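Local coordinates for protein endolysin (Escherichia coli O157 typing phage 15, PDB 7M5I) that probably cleaves the glycan strands of host peptidoglycan as a glycoside hydrolase family 24 lysozyme, promoting bacterial lysis and phage release, at residues P82-Q85 against N86-D89; T107-K110 against R111-G115; N144-R147 against M148-D151. All blocks are in the same frame, centred on the assembly; numbering follows the deposited sequence.

Interaction 1 (P82-Q85 against N86-D89)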
loop_
_atom_site.group_PDB
_atom_site.type_symbol
_atom_site.label_atom_id
_atom_site.label_comp_id
_atom_site.label_asym_id
_atom_site.label_seq_id
_atom_site.Cartn_x
_atom_site.Cartn_y
_atom_site.Cartn_z
ATOM N N PRO A 82 -5.478 -10.402 -17.152
ATOM C CA PRO A 82 -4.143 -10.885 -16.814
ATOM C C PRO A 82 -3.226 -9.730 -16.441
ATOM O O PRO A 82 -3.253 -8.728 -17.096
ATOM C CB PRO A 82 -3.681 -11.607 -18.099
ATOM C CG PRO A 82 -4.948 -12.026 -18.730
ATOM C CD PRO A 82 -5.941 -10.906 -18.452
ATOM N N THR A 83 -2.488 -9.920 -15.342
ATOM C CA THR A 83 -1.755 -8.891 -14.606
ATOM C C THR A 83 -0.369 -9.450 -14.267
ATOM O O THR A 83 -0.295 -10.563 -13.691
ATOM C CB THR A 83 -2.566 -8.514 -13.361
ATOM O OG1 THR A 83 -3.805 -7.963 -13.809
ATOM C CG2 THR A 83 -1.837 -7.510 -12.502
ATOM N N THR A 84 0.676 -8.696 -14.565
ATOM C CA THR A 84 2.070 -9.092 -14.256
ATOM C C THR A 84 2.328 -8.979 -12.758
ATOM O O THR A 84 1.575 -8.266 -12.072
ATOM C CB THR A 84 3.097 -8.261 -15.027
ATOM O OG1 THR A 84 2.987 -6.908 -14.565
ATOM C CG2 THR A 84 2.912 -8.318 -16.526
ATOM N N GLN A 85 3.326 -9.685 -12.253
ATOM C CA GLN A 85 3.613 -9.672 -10.803
ATOM C C GLN A 85 3.867 -8.240 -10.345
ATOM O O GLN A 85 3.425 -7.885 -9.236
ATOM C CB GLN A 85 4.814 -10.563 -10.484
ATOM C CG GLN A 85 5.028 -10.707 -8.989
ATOM C CD GLN A 85 3.841 -11.320 -8.268
ATOM O OE1 GLN A 85 3.350 -12.435 -8.574
ATOM N NE2 GLN A 85 3.342 -10.592 -7.304
ATOM N N ASN A 86 4.604 -7.452 -11.129
ATOM C CA ASN A 86 4.997 -6.075 -10.726
ATOM C C ASN A 86 3.753 -5.194 -10.785
ATOM O O ASN A 86 3.608 -4.311 -9.937
ATOM C CB ASN A 86 6.164 -5.538 -11.552
ATOM C CG ASN A 86 5.926 -5.597 -13.032
ATOM O OD1 ASN A 86 5.992 -6.702 -13.585
ATOM N ND2 ASN A 86 5.689 -4.466 -13.680
ATOM N N GLU A 87 2.857 -5.368 -11.745
ATOM C CA GLU A 87 1.591 -4.607 -11.760
ATOM C C GLU A 87 0.792 -4.923 -10.493
ATOM O O GLU A 87 0.315 -3.959 -9.809
ATOM C CB GLU A 87 0.759 -4.933 -12.985
ATOM C CG GLU A 87 1.303 -4.343 -14.268
ATOM C CD GLU A 87 0.719 -4.975 -15.535
ATOM O OE1 GLU A 87 -0.118 -5.923 -15.396
ATOM O OE2 GLU A 87 1.039 -4.482 -16.624
ATOM N N PHE A 88 0.688 -6.201 -10.140
ATOM C CA PHE A 88 -0.042 -6.636 -8.917
ATOM C C PHE A 88 0.640 -6.018 -7.687
ATOM O O PHE A 88 -0.087 -5.414 -6.825
ATOM C CB PHE A 88 -0.081 -8.152 -8.795
ATOM C CG PHE A 88 -0.966 -8.606 -7.671
ATOM C CD1 PHE A 88 -2.359 -8.532 -7.783
ATOM C CD2 PHE A 88 -0.428 -9.092 -6.501
ATOM C CE1 PHE A 88 -3.182 -8.997 -6.765
ATOM C CE2 PHE A 88 -1.253 -9.559 -5.483
ATOM C CZ PHE A 88 -2.626 -9.485 -5.618
ATOM N N ASP A 89 1.953 -6.126 -7.577
ATOM C CA ASP A 89 2.683 -5.573 -6.411
ATOM C C ASP A 89 2.369 -4.080 -6.243
ATOM O O ASP A 89 2.102 -3.614 -5.074
ATOM C CB ASP A 89 4.178 -5.801 -6.491
ATOM C CG ASP A 89 4.642 -7.232 -6.354
ATOM O OD1 ASP A 89 3.878 -8.089 -5.822
ATOM O OD2 ASP A 89 5.824 -7.485 -6.789
HETATM O O HOH W 1 -2.177 -6.190 -17.285
HETATM O O HOH W 2 4.590 -5.214 -16.302
#
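Thr84 and Glu87 exchange side-chain-to-backbone hydrogen bonds in a capping box that opens helix 85-98 of this phage lysozyme. Glu87 N donates to Thr84 OG1 at 3.2 Å, and in return Thr84 N donates to Glu87 OE1 at 3.0 Å, meeting that oxygen from above the carboxylate plane. With chi1 of 65°, Thr84 OG1 sits between its own backbone N and carbonyl carbon, a position from which it leans over the first turn toward Glu87 N. The other carboxylate oxygen, Glu87 OE2, is salt-bridged to Lys117, so the capping acid is gripped at both oxygens. Behind the cap the i to i+4 backbone bonds begin with Phe88 N to Thr84 O and Asp89 N to Gln85 O.

A second polar pair spans one turn. The Gln85 chain, bent at chi2, brings NE2 to 3.0 Å from Asp89 OD1; the acceptor lies in the amide plane, while the amide comes from above a carboxylate turned 44° against it. Gln85 NE2 also bonds to Gln8 O, and Asp89 OD2 to Tyr158 and Ser10, which ties the helix start to segments near both chain ends.

Apolar contact is slight: the methyl Thr83 CG2 rests 3.7 Å from Glu87 CB, and the Phe88 ring turns from the cap and packs on Val72 and Val75 of helix 57-78.

Two waters flank the cap. One accepts from Asn86 ND2, which also bonds to Ile152 O, and bonds to Thr84 OG1; another donates to both Pro82 O and Glu87 OE1, 2.8 Å from each.

Interaction 2 (T107-K110 against R111-G115). With PO4 (phosphate ion), chain C; PO4 (phosphate ion), chain D.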
loop_
_atom_site.group_PDB
_atom_site.type_symbol
_atom_site.label_atom_id
_atom_site.label_comp_id
_atom_site.label_asym_id
_atom_site.label_seq_id
_atom_site.Cartn_x
_atom_site.Cartn_y
_atom_site.Cartn_z
ATOM N N THR A 107 -10.188 5.548 -11.019
ATOM C CA THR A 107 -9.845 5.584 -12.446
ATOM C C THR A 107 -8.685 4.622 -12.745
ATOM O O THR A 107 -8.713 3.986 -13.824
ATOM C CB THR A 107 -9.510 7.007 -12.887
ATOM O OG1 THR A 107 -10.651 7.822 -12.646
ATOM C CG2 THR A 107 -9.094 7.066 -14.329
ATOM N N PHE A 108 -7.669 4.534 -11.884
ATOM C CA PHE A 108 -6.489 3.697 -12.217
ATOM C C PHE A 108 -6.953 2.249 -12.447
ATOM O O PHE A 108 -6.463 1.620 -13.402
ATOM C CB PHE A 108 -5.320 3.890 -11.249
ATOM C CG PHE A 108 -5.466 3.339 -9.858
ATOM C CD1 PHE A 108 -5.250 1.998 -9.591
ATOM C CD2 PHE A 108 -5.678 4.208 -8.775
ATOM C CE1 PHE A 108 -5.295 1.505 -8.288
ATOM C CE2 PHE A 108 -5.755 3.714 -7.490
ATOM C CZ PHE A 108 -5.541 2.373 -7.222
ATOM N N ILE A 109 -7.860 1.717 -11.650
ATOM C CA ILE A 109 -8.216 0.270 -11.759
ATOM C C ILE A 109 -9.060 0.063 -13.031
ATOM O O ILE A 109 -8.888 -1.002 -13.672
ATOM C CB ILE A 109 -8.940 -0.235 -10.512
ATOM C CG1 ILE A 109 -8.814 -1.759 -10.407
ATOM C CG2 ILE A 109 -10.393 0.201 -10.506
ATOM C CD1 ILE A 109 -7.418 -2.231 -9.985
ATOM N N LYS A 110 -9.888 1.050 -13.389
ATOM C CA LYS A 110 -10.666 1.044 -14.655
ATOM C C LYS A 110 -9.703 0.994 -15.843
ATOM O O LYS A 110 -9.898 0.188 -16.767
ATOM C CB LYS A 110 -11.603 2.249 -14.641
ATOM C CG LYS A 110 -12.852 2.050 -13.788
ATOM C CD LYS A 110 -13.988 3.055 -14.146
ATOM C CE LYS A 110 -15.010 3.355 -13.051
ATOM N NZ LYS A 110 -14.462 4.101 -11.891
ATOM N N ARG A 111 -8.661 1.819 -15.819
ATOM C CA ARG A 111 -7.670 1.892 -16.913
ATOM C C ARG A 111 -6.877 0.585 -16.954
ATOM O O ARG A 111 -6.627 0.063 -18.077
ATOM C CB ARG A 111 -6.770 3.123 -16.777
ATOM C CG ARG A 111 -7.535 4.423 -16.986
ATOM C CD ARG A 111 -6.606 5.607 -16.859
ATOM N NE ARG A 111 -7.271 6.845 -17.182
ATOM C CZ ARG A 111 -6.707 8.048 -17.147
ATOM N NH1 ARG A 111 -5.438 8.189 -16.847
ATOM N NH2 ARG A 111 -7.426 9.107 -17.449
ATOM N N HIS A 112 -6.483 0.047 -15.795
ATOM C CA HIS A 112 -5.765 -1.246 -15.748
ATOM C C HIS A 112 -6.638 -2.289 -16.460
ATOM O O HIS A 112 -6.104 -3.005 -17.354
ATOM C CB HIS A 112 -5.488 -1.710 -14.320
ATOM C CG HIS A 112 -4.832 -3.043 -14.272
ATOM N ND1 HIS A 112 -3.516 -3.213 -14.593
ATOM C CD2 HIS A 112 -5.325 -4.262 -14.032
ATOM C CE1 HIS A 112 -3.198 -4.471 -14.466
ATOM N NE2 HIS A 112 -4.292 -5.138 -14.166
ATOM N N ASN A 113 -7.933 -2.325 -16.130
ATOM C CA ASN A 113 -8.862 -3.353 -16.660
ATOM C C ASN A 113 -9.155 -3.125 -18.149
ATOM O O ASN A 113 -9.549 -4.092 -18.776
ATOM C CB ASN A 113 -10.118 -3.470 -15.797
ATOM C CG ASN A 113 -9.830 -4.175 -14.482
ATOM O OD1 ASN A 113 -8.902 -4.987 -14.388
ATOM N ND2 ASN A 113 -10.617 -3.866 -13.462
ATOM N N ALA A 114 -8.909 -1.929 -18.699
ATOM C CA ALA A 114 -9.060 -1.592 -20.134
ATOM C C ALA A 114 -7.751 -1.828 -20.915
ATOM O O ALA A 114 -7.771 -1.611 -22.147
ATOM C CB ALA A 114 -9.517 -0.158 -20.278
ATOM N N GLY A 115 -6.672 -2.289 -20.265
ATOM C CA GLY A 115 -5.371 -2.508 -20.916
ATOM C C GLY A 115 -4.618 -1.213 -21.139
ATOM O O GLY A 115 -3.633 -1.233 -21.886
HETATM P P PO4 C . -10.428 8.745 -9.164
HETATM O O1 PO4 C . -10.962 9.158 -10.538
HETATM O O2 PO4 C . -9.987 10.006 -8.429
HETATM O O3 PO4 C . -9.259 7.814 -9.356
HETATM O O4 PO4 C . -11.497 8.049 -8.341
HETATM P P PO4 D . -10.890 7.451 -18.148
HETATM O O1 PO4 D . -11.480 7.665 -19.538
HETATM O O2 PO4 D . -11.192 8.678 -17.274
HETATM O O3 PO4 D . -9.398 7.255 -18.301
HETATM O O4 PO4 D . -11.499 6.196 -17.507
#
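Thr107 and Arg111, one turn apart on helix 107-113, run side by side and point the same way. Thr107 chi1 of -60° sets the methyl CG2 anti to the backbone N, where it lies over one face of the Arg111 guanidinium, 3.4 Å from NE. The same rotation puts OG1 anti to the carbonyl carbon, beside Thr107 N; both donate to one phosphate ion, N to its O3 at 3.0 Å and OG1 to its O1.

Arg111 is extended from CG to NE, which takes its guanidinium alongside the first turn. A second phosphate lies at its edge, and one oxygen, O3, accepts from NE and weakly from NH2; the 2.4 Å between Arg111 NE and this O3 is doubtfully short. NH1 bonds to Gly119 O.

Asn113 follows Ile109 in the same fashion, ND2 4.1 Å from CG1, its amide held by Lys80 N and Ala78 O. His112 ND1 bonds to Tyr153 OH. Gly115, at phi 77°, closes the helix in a Schellman motif, with Gly115 N bonded to His112 O.

Both ions probably come from the crystallisation liquor; their binding is consistent with a helix start and an arginine that attract anions, and does not demonstrate a substrate site.

Interaction 3 (N144-R147 against M148-D151)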
loop_
_atom_site.group_PDB
_atom_site.type_symbol
_atom_site.label_atom_id
_atom_site.label_comp_id
_atom_site.label_asym_id
_atom_site.label_seq_id
_atom_site.Cartn_x
_atom_site.Cartn_y
_atom_site.Cartn_z
ATOM N N ASN A 144 5.997 11.166 -3.686
ATOM C CA ASN A 144 7.198 10.299 -3.847
ATOM C C ASN A 144 6.789 8.833 -3.899
ATOM O O ASN A 144 7.301 8.054 -4.750
ATOM C CB ASN A 144 8.225 10.617 -2.784
ATOM C CG ASN A 144 9.602 10.123 -3.154
ATOM O OD1 ASN A 144 9.987 10.171 -4.340
ATOM N ND2 ASN A 144 10.340 9.770 -2.120
ATOM N N ARG A 145 5.918 8.414 -2.975
ATOM C CA ARG A 145 5.452 7.027 -2.925
ATOM C C ARG A 145 4.722 6.714 -4.221
ATOM O O ARG A 145 5.002 5.626 -4.791
ATOM C CB ARG A 145 4.572 6.785 -1.708
ATOM C CG ARG A 145 4.029 5.370 -1.654
ATOM C CD ARG A 145 3.289 5.095 -0.352
ATOM N NE ARG A 145 2.773 3.749 -0.333
ATOM C CZ ARG A 145 2.455 3.098 0.773
ATOM N NH1 ARG A 145 2.591 3.695 1.958
ATOM N NH2 ARG A 145 2.006 1.858 0.700
ATOM N N ARG A 146 3.866 7.616 -4.701
ATOM C CA ARG A 146 3.100 7.353 -5.946
ATOM C C ARG A 146 4.063 7.191 -7.134
ATOM O O ARG A 146 3.822 6.248 -7.972
ATOM C CB ARG A 146 2.084 8.449 -6.219
ATOM C CG ARG A 146 0.935 8.515 -5.224
ATOM C CD ARG A 146 -0.072 7.412 -5.233
ATOM N NE ARG A 146 0.227 6.358 -4.313
ATOM C CZ ARG A 146 -0.185 6.282 -3.038
ATOM N NH1 ARG A 146 0.236 5.292 -2.286
ATOM N NH2 ARG A 146 -0.911 7.248 -2.486
ATOM N N ARG A 147 5.067 8.047 -7.248
ATOM C CA ARG A 147 5.987 7.905 -8.406
ATOM C C ARG A 147 6.750 6.559 -8.301
ATOM O O ARG A 147 6.934 5.881 -9.367
ATOM C CB ARG A 147 6.843 9.129 -8.650
ATOM C CG ARG A 147 7.876 9.349 -7.602
ATOM C CD ARG A 147 9.254 8.933 -8.073
ATOM N NE ARG A 147 10.142 9.132 -6.954
ATOM C CZ ARG A 147 11.415 8.747 -6.923
ATOM N NH1 ARG A 147 11.938 8.232 -8.023
ATOM N NH2 ARG A 147 12.160 8.947 -5.862
ATOM N N MET A 148 7.168 6.133 -7.102
ATOM C CA MET A 148 7.867 4.833 -6.960
ATOM C C MET A 148 6.908 3.652 -7.244
ATOM O O MET A 148 7.347 2.663 -7.850
ATOM C CB MET A 148 8.508 4.754 -5.577
ATOM C CG MET A 148 9.666 5.701 -5.448
ATOM S SD MET A 148 10.512 5.402 -3.880
ATOM C CE MET A 148 12.042 6.312 -4.068
ATOM N N GLU A 149 5.638 3.759 -6.886
ATOM C CA GLU A 149 4.656 2.678 -7.185
ATOM C C GLU A 149 4.414 2.653 -8.708
ATOM O O GLU A 149 4.352 1.519 -9.254
ATOM C CB GLU A 149 3.360 2.853 -6.396
ATOM C CG GLU A 149 3.509 2.525 -4.903
ATOM C CD GLU A 149 2.412 3.045 -3.979
ATOM O OE1 GLU A 149 1.637 3.952 -4.418
ATOM O OE2 GLU A 149 2.314 2.498 -2.845
ATOM N N ALA A 150 4.334 3.791 -9.384
ATOM C CA ALA A 150 4.220 3.815 -10.878
ATOM C C ALA A 150 5.443 3.149 -11.528
ATOM O O ALA A 150 5.281 2.420 -12.550
ATOM C CB ALA A 150 4.038 5.235 -11.356
ATOM N N ASP A 151 6.653 3.368 -10.986
ATOM C CA ASP A 151 7.870 2.702 -11.517
ATOM C C ASP A 151 7.751 1.174 -11.366
ATOM O O ASP A 151 8.214 0.419 -12.290
ATOM C CB ASP A 151 9.131 3.244 -10.849
ATOM C CG ASP A 151 9.507 4.669 -11.229
ATOM O OD1 ASP A 151 9.073 5.116 -12.300
ATOM O OD2 ASP A 151 10.230 5.333 -10.423
HETATM O O HOH W 3 11.092 7.706 -10.808
#
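Two arginines reach Glu149 by different torsions. Arg145 leaves the helix with CG anti to the backbone N (chi1 178°) and stays extended to NE, whereas Arg146 folds at chi2 and chi3 and lies alongside the acid. Arg145 NE donates almost straight (176°) to Glu149 OE2 at 2.8 Å, but from above the carboxylate, the two planes being 68° apart. Arg146 grips side-on: NE at 2.8 Å and NH1 at 2.9 Å both serve Glu149 OE1, with guanidinium and carboxylate nearly coplanar. The carboxylate is thus shared, one oxygen to each arginine, and Ser93 OG adds a hydrogen bond to OE2.

This salt-bridge network spans i to i+3 and i to i+4 on helix 140-155 and faces the protein interior, between helices 11-21 and 85-98. Arg146 NH2 continues to Trp127 O and Asn97 OD1. Arg145 NH1 makes a long, weak ion pair with Glu21, one of two predicted catalytic proton donor/acceptors, which places the network beside the probable active site, with Glu149 holding Arg145 at NE.

On the outer side, Arg147 bends back along the helix, and its NE and NH2 both hold Asn144 OD1, at 2.8 and 2.9 Å, with that oxygen in the guanidinium plane. Met148 CG lies over the centre of one guanidinium face, 3.7 Å above the plane, and CE sits close to NH2. Arg147 NH1 and Asp151 OD2 are joined through a water, which accepts from NH1 at 3.0 Å and donates to OD2 at 2.6 Å.

How the interactions relate
All three are local contacts, but they belong to different helices and depths. Interaction 1, partly buried, starts helix 85-98; interaction 2 spans helix 107-113 to its end; interaction 3 occupies the middle of helix 140-155, its centre closest to that of the chain, and packs against the helix that interaction 1 begins. Interactions 1 and 2 touch: His112 NE2 and Thr83 OG1, 2.9 Å apart, probably share a hydrogen bond, joining one helix's end to the approach to another. Interaction 3 touches neither. Capping dominates interaction 1, anion binding at the surface marks interaction 2, and interaction 3 combines a buried arginine-glutamate network near the predicted catalytic Glu21 with a more exposed, partly water-bridged face.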